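Local atomic coordinates of high affinity transport system protein p37 (Mycoplasma hyorhinis, PDB entry 3EKI), a protein that binds thiamine diphosphate and, as a probable extracytoplasmic lipoprotein, serves as part of a high-affinity transport system. Residues A[48-53]-A[98-103]; A[70-75]-A[372-377]; A[242-247]-A[282-287]; A[248-253]-A[288-293]. All coordinates share one frame; numbering follows the deposited sequence. Where two conformers were deposited one is given.

Contact 1: A[48-53]-A[98-103]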
loop_
_atom_site.group_PDB
_atom_site.type_symbol
_atom_site.label_atom_id
_atom_site.label_comp_id
_atom_site.label_asym_id
_atom_site.label_seq_id
_atom_site.Cartn_x
_atom_site.Cartn_y
_atom_site.Cartn_z
ATOM N N PHE A 48 14.563 7.259 -12.260
ATOM C CA PHE A 48 13.441 6.879 -11.416
ATOM C C PHE A 48 13.339 7.753 -10.164
ATOM O O PHE A 48 14.320 7.999 -9.452
ATOM C CB PHE A 48 13.607 5.419 -10.987
ATOM C CG PHE A 48 13.641 4.388 -12.108
ATOM C CD1 PHE A 48 13.060 4.605 -13.343
ATOM C CD2 PHE A 48 14.270 3.173 -11.893
ATOM C CE1 PHE A 48 13.120 3.618 -14.323
ATOM C CE2 PHE A 48 14.325 2.184 -12.856
ATOM C CZ PHE A 48 13.723 2.410 -14.072
ATOM N N GLY A 49 12.154 8.227 -9.830
ATOM C CA GLY A 49 11.928 8.935 -8.585
ATOM C C GLY A 49 11.772 7.886 -7.497
ATOM O O GLY A 49 11.076 6.890 -7.721
ATOM N N VAL A 50 12.445 8.117 -6.376
ATOM C CA VAL A 50 12.297 7.258 -5.205
ATOM C C VAL A 50 12.197 8.153 -3.962
ATOM O O VAL A 50 12.698 9.264 -3.952
ATOM C CB VAL A 50 13.424 6.243 -4.973
ATOM C CG1 VAL A 50 13.605 5.341 -6.185
ATOM C CG2 VAL A 50 14.719 6.956 -4.604
ATOM N N SER A 51 11.542 7.592 -2.947
ATOM C CA SER A 51 11.317 8.379 -1.744
ATOM C C SER A 51 12.632 8.881 -1.129
ATOM O O SER A 51 13.546 8.089 -0.923
ATOM C CB SER A 51 10.560 7.598 -0.670
ATOM O OG SER A 51 10.572 8.392 0.516
ATOM N N GLU A 52 12.652 10.165 -0.841
ATOM C CA GLU A 52 13.722 10.932 -0.248
ATOM C C GLU A 52 14.066 10.360 1.122
ATOM O O GLU A 52 15.222 10.054 1.399
ATOM C CB GLU A 52 13.290 12.381 -0.127
ATOM C CG GLU A 52 14.381 13.378 0.237
ATOM C CD GLU A 52 13.893 14.800 0.002
ATOM O OE1 GLU A 52 13.392 15.408 0.974
ATOM O OE2 GLU A 52 14.005 15.286 -1.146
ATOM N N ALA A 53 13.054 10.222 1.959
ATOM C CA ALA A 53 13.202 9.596 3.262
ATOM C C ALA A 53 13.847 8.229 3.156
ATOM O O ALA A 53 14.702 7.829 3.949
ATOM C CB ALA A 53 11.834 9.439 3.922
ATOM N N PHE A 98 20.742 4.304 -16.084
ATOM C CA PHE A 98 19.647 4.444 -15.128
ATOM C C PHE A 98 20.119 5.044 -13.802
ATOM O O PHE A 98 21.159 4.626 -13.287
ATOM C CB PHE A 98 19.002 3.087 -14.866
ATOM C CG PHE A 98 18.255 2.568 -16.091
ATOM C CD1 PHE A 98 18.926 1.874 -17.084
ATOM C CD2 PHE A 98 16.877 2.791 -16.215
ATOM C CE1 PHE A 98 18.255 1.404 -18.198
ATOM C CE2 PHE A 98 16.208 2.314 -17.311
ATOM C CZ PHE A 98 16.883 1.599 -18.291
ATOM N N LYS A 99 19.319 5.990 -13.325
ATOM C CA LYS A 99 19.635 6.801 -12.161
ATOM C C LYS A 99 18.381 6.872 -11.277
ATOM O O LYS A 99 17.329 6.495 -11.763
ATOM C CB LYS A 99 20.099 8.208 -12.532
ATOM C CG LYS A 99 21.267 8.248 -13.508
ATOM C CD LYS A 99 21.698 9.698 -13.703
ATOM C CE LYS A 99 21.734 10.092 -15.168
ATOM N NZ LYS A 99 21.786 11.579 -15.319
ATOM N N VAL A 100 18.521 7.343 -10.050
ATOM C CA VAL A 100 17.399 7.703 -9.193
ATOM C C VAL A 100 17.603 9.150 -8.744
ATOM O O VAL A 100 18.703 9.704 -8.752
ATOM C CB VAL A 100 17.185 6.817 -7.953
ATOM C CG1 VAL A 100 16.846 5.393 -8.341
ATOM C CG2 VAL A 100 18.415 6.825 -7.046
ATOM N N THR A 101 16.470 9.728 -8.365
ATOM C CA THR A 101 16.433 11.072 -7.804
ATOM C C THR A 101 15.494 11.024 -6.595
ATOM O O THR A 101 14.469 10.318 -6.669
ATOM C CB THR A 101 16.065 12.084 -8.894
ATOM O OG1 THR A 101 16.363 13.411 -8.436
ATOM C CG2 THR A 101 14.576 12.057 -9.217
ATOM N N PRO A 102 15.809 11.670 -5.473
ATOM C CA PRO A 102 14.893 11.673 -4.327
ATOM C C PRO A 102 13.641 12.489 -4.601
ATOM O O PRO A 102 13.724 13.570 -5.168
ATOM C CB PRO A 102 15.685 12.368 -3.207
ATOM C CG PRO A 102 16.677 13.216 -3.924
ATOM C CD PRO A 102 17.041 12.412 -5.149
ATOM N N ILE A 103 12.505 11.956 -4.171
ATOM C CA ILE A 103 11.233 12.655 -4.286
ATOM C C ILE A 103 10.536 12.758 -2.926
ATOM O O ILE A 103 10.397 11.768 -2.202
ATOM C CB ILE A 103 10.288 11.962 -5.282
ATOM C CG1 ILE A 103 10.907 11.779 -6.674
ATOM C CG2 ILE A 103 8.969 12.716 -5.359
ATOM C CD1 ILE A 103 11.227 13.099 -7.343
#

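Contact 2: A[70-75]-A[372-377]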
loop_
_atom_site.group_PDB
_atom_site.type_symbol
_atom_site.label_atom_id
_atom_site.label_comp_id
_atom_site.label_asym_id
_atom_site.label_seq_id
_atom_site.Cartn_x
_atom_site.Cartn_y
_atom_site.Cartn_z
ATOM N N ASN A 70 21.902 1.300 -5.728
ATOM C CA ASN A 70 22.970 1.179 -6.729
ATOM C C ASN A 70 23.071 -0.214 -7.306
ATOM O O ASN A 70 23.270 -0.426 -8.512
ATOM C CB ASN A 70 24.302 1.650 -6.107
ATOM C CG ASN A 70 24.246 3.164 -5.965
ATOM O OD1 ASN A 70 23.508 3.824 -6.701
ATOM N ND2 ASN A 70 25.026 3.707 -5.041
ATOM N N THR A 71 22.939 -1.268 -6.506
ATOM C CA THR A 71 22.919 -2.615 -7.049
ATOM C C THR A 71 21.751 -2.817 -7.987
ATOM O O THR A 71 21.810 -3.410 -9.056
ATOM C CB THR A 71 22.795 -3.668 -5.924
ATOM O OG1 THR A 71 23.983 -3.628 -5.128
ATOM C CG2 THR A 71 22.664 -5.056 -6.524
ATOM N N PHE A 72 20.600 -2.299 -7.508
ATOM C CA PHE A 72 19.410 -2.405 -8.345
ATOM C C PHE A 72 19.638 -1.705 -9.694
ATOM O O PHE A 72 19.294 -2.303 -10.706
ATOM C CB PHE A 72 18.204 -1.806 -7.634
ATOM C CG PHE A 72 16.963 -1.583 -8.487
ATOM C CD1 PHE A 72 16.125 -2.635 -8.753
ATOM C CD2 PHE A 72 16.679 -0.323 -8.992
ATOM C CE1 PHE A 72 14.980 -2.449 -9.516
ATOM C CE2 PHE A 72 15.531 -0.128 -9.763
ATOM C CZ PHE A 72 14.710 -1.199 -10.018
ATOM N N LEU A 73 20.170 -0.496 -9.648
ATOM C CA LEU A 73 20.325 0.252 -10.910
ATOM C C LEU A 73 21.284 -0.398 -11.891
ATOM O O LEU A 73 21.079 -0.349 -13.112
ATOM C CB LEU A 73 20.809 1.671 -10.592
ATOM C CG LEU A 73 19.741 2.571 -9.968
ATOM C CD1 LEU A 73 20.421 3.808 -9.412
ATOM C CD2 LEU A 73 18.633 2.882 -10.957
ATOM N N GLU A 74 22.333 -1.003 -11.350
ATOM C CA GLU A 74 23.296 -1.722 -12.170
ATOM C C GLU A 74 22.632 -2.949 -12.773
ATOM O O GLU A 74 22.727 -3.175 -13.978
ATOM C CB GLU A 74 24.547 -2.106 -11.378
ATOM C CG GLU A 74 25.505 -2.989 -12.149
ATOM C CD GLU A 74 26.311 -2.269 -13.218
ATOM O OE1 GLU A 74 26.282 -1.025 -13.280
ATOM O OE2 GLU A 74 26.973 -2.973 -14.012
ATOM N N ASN A 75 21.911 -3.752 -11.975
ATOM C CA ASN A 75 21.226 -4.896 -12.538
ATOM C C ASN A 75 20.202 -4.499 -13.594
ATOM O O ASN A 75 20.013 -5.193 -14.600
ATOM C CB ASN A 75 20.506 -5.634 -11.403
ATOM C CG ASN A 75 21.454 -6.386 -10.494
ATOM O OD1 ASN A 75 22.640 -6.507 -10.768
ATOM N ND2 ASN A 75 20.936 -6.910 -9.379
ATOM N N GLN A 372 16.857 -10.667 -9.085
ATOM C CA GLN A 372 17.855 -9.614 -9.120
ATOM C C GLN A 372 17.257 -8.298 -8.662
ATOM O O GLN A 372 17.913 -7.258 -8.682
ATOM C CB GLN A 372 18.425 -9.436 -10.538
ATOM C CG GLN A 372 19.096 -10.668 -11.107
ATOM C CD GLN A 372 19.524 -10.480 -12.554
ATOM O OE1 GLN A 372 19.447 -9.376 -13.088
ATOM N NE2 GLN A 372 19.967 -11.559 -13.182
ATOM N N ASP A 373 15.992 -8.316 -8.231
ATOM C CA ASP A 373 15.415 -7.061 -7.781
ATOM C C ASP A 373 15.691 -6.848 -6.303
ATOM O O ASP A 373 15.015 -7.446 -5.467
ATOM C CB ASP A 373 13.901 -7.052 -8.016
ATOM C CG ASP A 373 13.261 -5.744 -7.603
ATOM O OD1 ASP A 373 13.964 -4.809 -7.214
ATOM O OD2 ASP A 373 12.012 -5.656 -7.644
ATOM N N THR A 374 16.677 -6.011 -6.015
ATOM C CA THR A 374 17.064 -5.740 -4.646
ATOM C C THR A 374 16.241 -4.619 -4.047
ATOM O O THR A 374 16.338 -4.339 -2.858
ATOM C CB THR A 374 18.562 -5.339 -4.557
ATOM O OG1 THR A 374 18.871 -4.412 -5.597
ATOM C CG2 THR A 374 19.445 -6.550 -4.787
ATOM N N TYR A 375 15.443 -3.937 -4.859
ATOM C CA TYR A 375 14.721 -2.764 -4.388
ATOM C C TYR A 375 13.246 -3.043 -4.071
ATOM O O TYR A 375 12.799 -2.746 -2.955
ATOM C CB TYR A 375 14.791 -1.637 -5.420
ATOM C CG TYR A 375 13.972 -0.408 -5.148
ATOM C CD1 TYR A 375 14.167 0.400 -4.044
ATOM C CD2 TYR A 375 12.961 -0.039 -6.037
ATOM C CE1 TYR A 375 13.416 1.528 -3.803
ATOM C CE2 TYR A 375 12.202 1.090 -5.800
ATOM C CZ TYR A 375 12.424 1.873 -4.691
ATOM O OH TYR A 375 11.657 2.989 -4.464
ATOM N N GLY A 376 12.527 -3.553 -5.040
ATOM C CA GLY A 376 11.093 -3.774 -4.931
ATOM C C GLY A 376 10.646 -4.455 -3.655
ATOM O O GLY A 376 9.702 -3.961 -3.027
ATOM N N PRO A 377 11.255 -5.573 -3.302
ATOM C CA PRO A 377 10.738 -6.315 -2.123
ATOM C C PRO A 377 10.844 -5.504 -0.848
ATOM O O PRO A 377 10.088 -5.771 0.108
ATOM C CB PRO A 377 11.592 -7.576 -2.092
ATOM C CG PRO A 377 12.059 -7.717 -3.509
ATOM C CD PRO A 377 12.382 -6.305 -3.900
HETATM O O HOH W 1 20.927 -7.817 -14.749
#

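Contact 3: A[242-247]-A[282-287]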
loop_
_atom_site.group_PDB
_atom_site.type_symbol
_atom_site.label_atom_id
_atom_site.label_comp_id
_atom_site.label_asym_id
_atom_site.label_seq_id
_atom_site.Cartn_x
_atom_site.Cartn_y
_atom_site.Cartn_z
ATOM N N THR A 242 -22.889 6.160 18.420
ATOM C CA THR A 242 -22.190 5.491 19.508
ATOM C C THR A 242 -20.842 4.939 19.054
ATOM O O THR A 242 -19.840 5.087 19.775
ATOM C CB THR A 242 -23.055 4.355 20.085
ATOM O OG1 THR A 242 -24.253 4.946 20.621
ATOM C CG2 THR A 242 -22.302 3.662 21.201
ATOM N N PHE A 243 -20.875 4.351 17.853
ATOM C CA PHE A 243 -19.646 3.794 17.298
ATOM C C PHE A 243 -18.568 4.860 17.113
ATOM O O PHE A 243 -17.450 4.821 17.638
ATOM C CB PHE A 243 -19.958 3.099 15.981
ATOM C CG PHE A 243 -18.767 2.409 15.343
ATOM C CD1 PHE A 243 -18.000 3.050 14.397
ATOM C CD2 PHE A 243 -18.445 1.110 15.709
ATOM C CE1 PHE A 243 -16.950 2.366 13.827
ATOM C CE2 PHE A 243 -17.388 0.433 15.145
ATOM C CZ PHE A 243 -16.614 1.085 14.207
ATOM N N ARG A 244 -18.953 5.886 16.363
ATOM C CA ARG A 244 -18.075 7.017 16.090
ATOM C C ARG A 244 -17.511 7.663 17.358
ATOM O O ARG A 244 -16.334 8.020 17.400
ATOM C CB ARG A 244 -18.805 8.068 15.249
ATOM C CG ARG A 244 -17.934 9.240 14.828
ATOM C CD ARG A 244 -18.514 10.560 15.308
ATOM N NE ARG A 244 -19.740 10.910 14.596
ATOM C CZ ARG A 244 -20.931 11.026 15.172
ATOM N NH1 ARG A 244 -21.063 10.819 16.476
ATOM N NH2 ARG A 244 -21.994 11.348 14.446
ATOM N N ASN A 245 -18.344 7.820 18.384
ATOM C CA ASN A 245 -17.907 8.506 19.592
ATOM C C ASN A 245 -16.870 7.717 20.386
ATOM O O ASN A 245 -16.268 8.283 21.295
ATOM C CB ASN A 245 -19.111 8.824 20.474
ATOM C CG ASN A 245 -19.943 9.961 19.886
ATOM O OD1 ASN A 245 -19.530 10.673 18.980
ATOM N ND2 ASN A 245 -21.144 10.149 20.398
ATOM N N PHE A 246 -16.617 6.455 20.045
ATOM C CA PHE A 246 -15.510 5.721 20.662
ATOM C C PHE A 246 -14.168 6.276 20.196
ATOM O O PHE A 246 -13.128 6.002 20.797
ATOM C CB PHE A 246 -15.609 4.218 20.387
ATOM C CG PHE A 246 -16.627 3.542 21.311
ATOM C CD1 PHE A 246 -16.286 3.357 22.642
ATOM C CD2 PHE A 246 -17.845 3.125 20.828
ATOM C CE1 PHE A 246 -17.192 2.730 23.490
ATOM C CE2 PHE A 246 -18.747 2.499 21.664
ATOM C CZ PHE A 246 -18.407 2.318 22.981
ATOM N N GLY A 247 -14.190 7.073 19.121
ATOM C CA GLY A 247 -13.004 7.792 18.686
ATOM C C GLY A 247 -12.286 7.057 17.574
ATOM O O GLY A 247 -11.831 5.930 17.770
ATOM N N SER A 282 -16.364 17.294 10.748
ATOM C CA SER A 282 -16.540 18.730 10.922
ATOM C C SER A 282 -17.612 19.058 11.952
ATOM O O SER A 282 -17.678 20.134 12.527
ATOM C CB SER A 282 -16.861 19.403 9.588
ATOM O OG SER A 282 -18.227 19.301 9.233
ATOM N N ALA A 283 -18.504 18.102 12.190
ATOM C CA ALA A 283 -19.535 18.318 13.195
ATOM C C ALA A 283 -19.195 17.626 14.506
ATOM O O ALA A 283 -19.868 17.889 15.508
ATOM C CB ALA A 283 -20.864 17.784 12.675
ATOM N N HIS A 284 -18.222 16.719 14.489
ATOM C CA HIS A 284 -17.836 15.861 15.626
ATOM C C HIS A 284 -16.323 15.775 15.740
ATOM O O HIS A 284 -15.765 14.676 15.629
ATOM C CB HIS A 284 -18.465 14.459 15.491
ATOM C CG HIS A 284 -19.951 14.532 15.283
ATOM N ND1 HIS A 284 -20.599 14.365 14.086
ATOM C CD2 HIS A 284 -20.927 14.834 16.168
ATOM C CE1 HIS A 284 -21.906 14.533 14.250
ATOM N NE2 HIS A 284 -22.128 14.819 15.512
ATOM N N PRO A 285 -15.626 16.908 15.889
ATOM C CA PRO A 285 -14.178 16.916 15.708
ATOM C C PRO A 285 -13.356 16.180 16.741
ATOM O O PRO A 285 -12.231 15.735 16.436
ATOM C CB PRO A 285 -13.821 18.418 15.778
ATOM C CG PRO A 285 -14.945 19.056 16.533
ATOM C CD PRO A 285 -16.157 18.253 16.183
ATOM N N ASN A 286 -13.823 16.063 17.968
ATOM C CA ASN A 286 -13.104 15.373 19.021
ATOM C C ASN A 286 -13.245 13.858 18.897
ATOM O O ASN A 286 -12.620 13.119 19.660
ATOM C CB ASN A 286 -13.581 15.820 20.403
ATOM C CG ASN A 286 -12.935 17.161 20.756
ATOM O OD1 ASN A 286 -11.712 17.291 20.754
ATOM N ND2 ASN A 286 -13.764 18.147 21.069
ATOM N N ALA A 287 -14.031 13.402 17.948
ATOM C CA ALA A 287 -14.199 11.970 17.701
ATOM C C ALA A 287 -13.198 11.439 16.685
ATOM O O ALA A 287 -13.226 10.267 16.298
ATOM C CB ALA A 287 -15.624 11.714 17.246
#

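Contact 4: A[248-253]-A[288-293]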
loop_
_atom_site.group_PDB
_atom_site.type_symbol
_atom_site.label_atom_id
_atom_site.label_comp_id
_atom_site.label_asym_id
_atom_site.label_seq_id
_atom_site.Cartn_x
_atom_site.Cartn_y
_atom_site.Cartn_z
ATOM N N ILE A 248 -12.157 7.698 16.412
ATOM C CA ILE A 248 -11.538 7.063 15.260
ATOM C C ILE A 248 -10.216 7.713 14.865
ATOM O O ILE A 248 -10.148 8.914 14.588
ATOM C CB ILE A 248 -12.507 7.137 14.074
ATOM C CG1 ILE A 248 -13.825 6.405 14.298
ATOM C CG2 ILE A 248 -11.820 6.642 12.805
ATOM C CD1 ILE A 248 -14.882 6.663 13.246
ATOM N N LEU A 249 -9.183 6.899 14.828
ATOM C CA LEU A 249 -7.885 7.285 14.271
ATOM C C LEU A 249 -7.839 6.952 12.788
ATOM O O LEU A 249 -8.304 5.889 12.381
ATOM C CB LEU A 249 -6.754 6.531 14.924
ATOM C CG LEU A 249 -6.528 6.651 16.416
ATOM C CD1 LEU A 249 -5.236 5.920 16.778
ATOM C CD2 LEU A 249 -6.463 8.108 16.863
ATOM N N HIS A 250 -7.263 7.852 11.996
ATOM C CA HIS A 250 -7.243 7.714 10.561
ATOM C C HIS A 250 -5.982 8.341 9.981
ATOM O O HIS A 250 -5.278 9.047 10.702
ATOM C CB HIS A 250 -8.512 8.419 10.026
ATOM C CG HIS A 250 -8.563 9.855 10.445
ATOM N ND1 HIS A 250 -7.920 10.820 9.688
ATOM C CD2 HIS A 250 -9.080 10.538 11.492
ATOM C CE1 HIS A 250 -8.066 12.014 10.242
ATOM N NE2 HIS A 250 -8.778 11.878 11.360
ATOM N N GLY A 251 -5.731 8.117 8.696
ATOM C CA GLY A 251 -4.650 8.814 7.991
ATOM C C GLY A 251 -5.175 10.064 7.306
ATOM O O GLY A 251 -6.262 10.612 7.561
ATOM N N LYS A 252 -4.364 10.584 6.372
ATOM C CA LYS A 252 -4.798 11.772 5.642
ATOM C C LYS A 252 -5.990 11.461 4.762
ATOM O O LYS A 252 -6.194 10.337 4.292
ATOM C CB LYS A 252 -3.645 12.275 4.763
ATOM C CG LYS A 252 -2.432 12.749 5.541
ATOM C CD LYS A 252 -1.539 13.630 4.665
ATOM C CE LYS A 252 -0.266 14.027 5.403
ATOM N NZ LYS A 252 0.958 13.690 4.626
ATOM N N ASP A 253 -6.793 12.476 4.448
ATOM C CA ASP A 253 -8.002 12.192 3.702
ATOM C C ASP A 253 -7.745 11.795 2.251
ATOM O O ASP A 253 -8.691 11.389 1.587
ATOM C CB ASP A 253 -8.963 13.378 3.760
ATOM C CG ASP A 253 -8.434 14.655 3.145
ATOM O OD1 ASP A 253 -7.624 14.591 2.197
ATOM O OD2 ASP A 253 -8.863 15.732 3.632
ATOM N N TYR A 288 -12.305 12.279 16.193
ATOM C CA TYR A 288 -11.365 11.920 15.153
ATOM C C TYR A 288 -9.977 12.462 15.439
ATOM O O TYR A 288 -9.847 13.567 15.968
ATOM C CB TYR A 288 -11.812 12.523 13.822
ATOM C CG TYR A 288 -13.067 11.951 13.244
ATOM C CD1 TYR A 288 -14.324 12.451 13.547
ATOM C CD2 TYR A 288 -12.979 10.867 12.363
ATOM C CE1 TYR A 288 -15.470 11.897 12.995
ATOM C CE2 TYR A 288 -14.111 10.321 11.817
ATOM C CZ TYR A 288 -15.349 10.830 12.126
ATOM O OH TYR A 288 -16.439 10.230 11.543
ATOM N N LYS A 289 -8.962 11.706 15.056
ATOM C CA LYS A 289 -7.575 12.147 15.184
ATOM C C LYS A 289 -6.721 11.470 14.123
ATOM O O LYS A 289 -6.924 10.296 13.798
ATOM C CB LYS A 289 -7.029 11.844 16.572
ATOM C CG LYS A 289 -5.665 12.460 16.846
ATOM C CD LYS A 289 -5.191 12.062 18.240
ATOM C CE LYS A 289 -5.920 12.924 19.276
ATOM N NZ LYS A 289 -5.321 14.294 19.261
ATOM N N GLN A 290 -5.776 12.226 13.570
ATOM C CA GLN A 290 -4.908 11.665 12.530
ATOM C C GLN A 290 -3.640 11.106 13.156
ATOM O O GLN A 290 -2.740 11.857 13.576
ATOM C CB GLN A 290 -4.578 12.704 11.444
ATOM C CG GLN A 290 -3.830 12.126 10.251
ATOM C CD GLN A 290 -3.121 13.142 9.384
ATOM O OE1 GLN A 290 -3.760 14.030 8.839
ATOM N NE2 GLN A 290 -1.812 13.034 9.259
ATOM N N LYS A 291 -3.575 9.788 13.230
ATOM C CA LYS A 291 -2.487 9.052 13.845
ATOM C C LYS A 291 -2.428 7.639 13.269
ATOM O O LYS A 291 -3.457 7.108 12.854
ATOM C CB LYS A 291 -2.633 8.909 15.359
ATOM C CG LYS A 291 -2.767 10.156 16.190
ATOM C CD LYS A 291 -1.464 10.637 16.777
ATOM C CE LYS A 291 -0.937 9.699 17.852
ATOM N NZ LYS A 291 0.441 10.123 18.265
ATOM N N SER A 292 -1.250 7.027 13.283
ATOM C CA SER A 292 -1.089 5.648 12.855
ATOM C C SER A 292 -1.792 4.692 13.807
ATOM O O SER A 292 -1.761 4.909 15.012
ATOM C CB SER A 292 0.406 5.309 12.781
ATOM O OG SER A 292 0.617 3.948 12.450
ATOM N N ALA A 293 -2.389 3.643 13.277
ATOM C CA ALA A 293 -3.068 2.635 14.073
ATOM C C ALA A 293 -2.124 1.994 15.071
ATOM O O ALA A 293 -2.536 1.545 16.150
ATOM C CB ALA A 293 -3.714 1.616 13.163
#

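Contact 1: A[48-53]-A[98-103]
Phe-48 sets the outer end of its ring against Phe-98, CZ lying 3.8 Å from Phe-98 CD2. The ring planes stand 50° apart, the two rings meeting obliquely. On the same face of the sheet as Phe-48, Val-100 points one branch at two neighbours: its CG1, anti to the carbonyl carbon as in Val-50, touches Val-50 CG1 at 3.9 Å and lies near the CB of Phe-48. Helix 64-85 lies over this face, Phe-72 and Phe-76 against Phe-48 and Ile-69 against Val-100, while Val-50 meets Tyr-375 and Leu-55. The two strands run parallel, 48-51 beside 98-103, and they are joined through helix 64-85 in a beta-alpha-beta crossover, the building unit of the alpha/beta lobes of periplasmic-type binding proteins. Phe-48 and Val-50 each use both N-H and C=O toward the partner strand, the shortest of these bonds being Ile-103 N to Val-50 O at 2.7 Å. On the other face, Gly-49 has no side chain, and Ile-103 CG1 lies 3.6 Å from Gly-49 CA. Past the strand end the ladder gains one more rung: Glu-52 N, already in the helix that Ser-51 caps through a weak bond between its OG and Trp-54 N, reaches Ile-103 O at 3.1 Å from above the carbonyl plane. Alongside it, the CG of Glu-52 rests 3.8 Å from Pro-102 CB.

Contact 2: A[70-75]-A[372-377]
Phe-72 leaves helix 64-85 toward the loop 372-377, and its atoms meet that loop one after another. CB lies 3.4 Å from Thr-374 OG1, a hydroxyl that also bonds weakly to Val-68 O one turn back in the helix. CG is anti to the backbone N (chi1 168°), which carries the ring past the threonine and under Tyr-375, whose CB sits over one face in a CH-pi contact, 4.0 Å from the ring centroid. Farther out, CD1 and CE1 both come to 3.4 Å from Asp-373 OD1. That oxygen is itself gripped by two backbone donors, Tyr-375 N and Gly-376 N, which approach from the same face of the carboxylate, while OD2 bonds to Tyr-384. The ring also packs on Phe-48 and on Phe-364 and Leu-367 of helix 354-369. One helical turn on, Asn-75 ND2 donates to Gln-372 O over 3.1 Å, in the carbonyl plane and on a lone pair. A water bridges the same two residues, donating to Asn-75 O and Gln-372 OE1. The bond from Tyr-375 N makes an Asx turn, and with that from Gly-376 N an Asx motif, which bends the loop just before Pro-377 of the thiamine diphosphate pocket.

Contact 3: A[242-247]-A[282-287]
Arg-244 lays its guanidinium flat on the imidazole of His-284, the group centres 3.6 Å apart and the planes within 22° of each other. The overlap is displaced: Arg-244 NH2 lies over the rim of the ring, 3.2 Å from His-284 CE1, and CZ comes over the side formed by ND1 and CG. The nearness of NH2 to ND1 is no hydrogen bond, since the N-H points along the guanidinium plane rather than onto the ring. Ala-283 CB covers the opposite face, so the imidazole sits between a methyl and a cation. To reach it, the arginine chain starts anti to its own N (chi1 -176°) and then turns at chi2 and chi3, bringing CD over the CB of Ala-287 at 3.7 Å. Polar partners hold the guanidinium: NE forms a salt bridge with Asp-280 of helix 277-283, and NH1 donates to Asn-241 and, in the guanidinium plane, to Asn-245 OD1 at 2.9 Å. The positive charge is probably balanced by Asp-280.

Both segments lead from a helix into a strand of the mixed sheet, helix 240-245 into 248-250 and helix 277-283 into 288-290, within an alpha/beta lobe of the binding protein. Ala-287, in a short 3-10 turn, packs its CB against the arginine, 3.8 Å from Arg-244 O. Its carbonyl, bonded to the backbone of Ile-248, also meets Gly-247, whose CA lies 3.4 Å from Ala-287 O in a CA-H...O contact. With positive phi (97°), Gly-247 is the first residue to leave helical angles and turns the chain toward the strand.

Contact 4: A[248-253]-A[288-293]
Two neighbouring parallel strands of a mixed sheet, 248-250 and the edge strand 288-290, meet here as a beta-alpha-beta unit, with helices 256-269 and 277-283 on the connection between them. The ladder is short: Ile-248 O accepts from Lys-289 N, Lys-289 O from His-250 N, and His-250 O from Lys-291 N, each at 3.1 Å. On the face shared by Ile-248, His-250, Tyr-288 and Gln-290, the isoleucine and tyrosine lie side by side, with Ile-248 CD1 4.0 Å from Tyr-288 CE2. His-250 turns back over the neighbouring strand because its CG sits between the backbone N and the carbonyl carbon (chi1 57°). Gln-290 CA and Lys-289 O then come under one face of its ring, His-250 CD2 lying 3.2 Å from Lys-289 O, while Tyr-288 CB is at the ring's edge. ND1 is anchored on the adjoining turn: it donates to Gly-251 O at 2.7 Å, nearly straight (165°) and in the ring plane, which fixes the rotation of the imidazole. Gln-290 crosses the histidine at about a right angle and passes its CG by His-250 O, and its amide ends beside the CG of Lys-252. On the reverse face Leu-249 CD2 packs along the stem of Lys-289, 3.8 Å from Lys-289 CB. Leu-249 also packs on Leu-296, Leu-299 and Phe-302. Strand 304-308 flanks 248-250 on its other side, and Tyr-288 packs against Trp-240 and helix 277-283, where Asp-280 bonds its hydroxyl.

Contacts 1 and 4 are parallel strand pairs, one in each half of the chain, and both, like contact 2, are partly buried; contact 1 is lined by phenylalanines and valines, whereas contact 4 mixes a buried histidine and tyrosine with exposed lysines and a glutamine. Helix 64-85, whose Leu-73 rests on strand 97-103, ties contact 2 to contact 1, as does Tyr-375 OH against Val-50 CG1 at 3.5 Å. Contact 3 runs into contact 4, since the same two passages continue as its strands and Asp-280 serves both Arg-244 and Tyr-288. Contact 3, the buried one, relies on a charged stack; contact 2 combines ring packing with a hydrogen bond from an amide side chain and a bridging water.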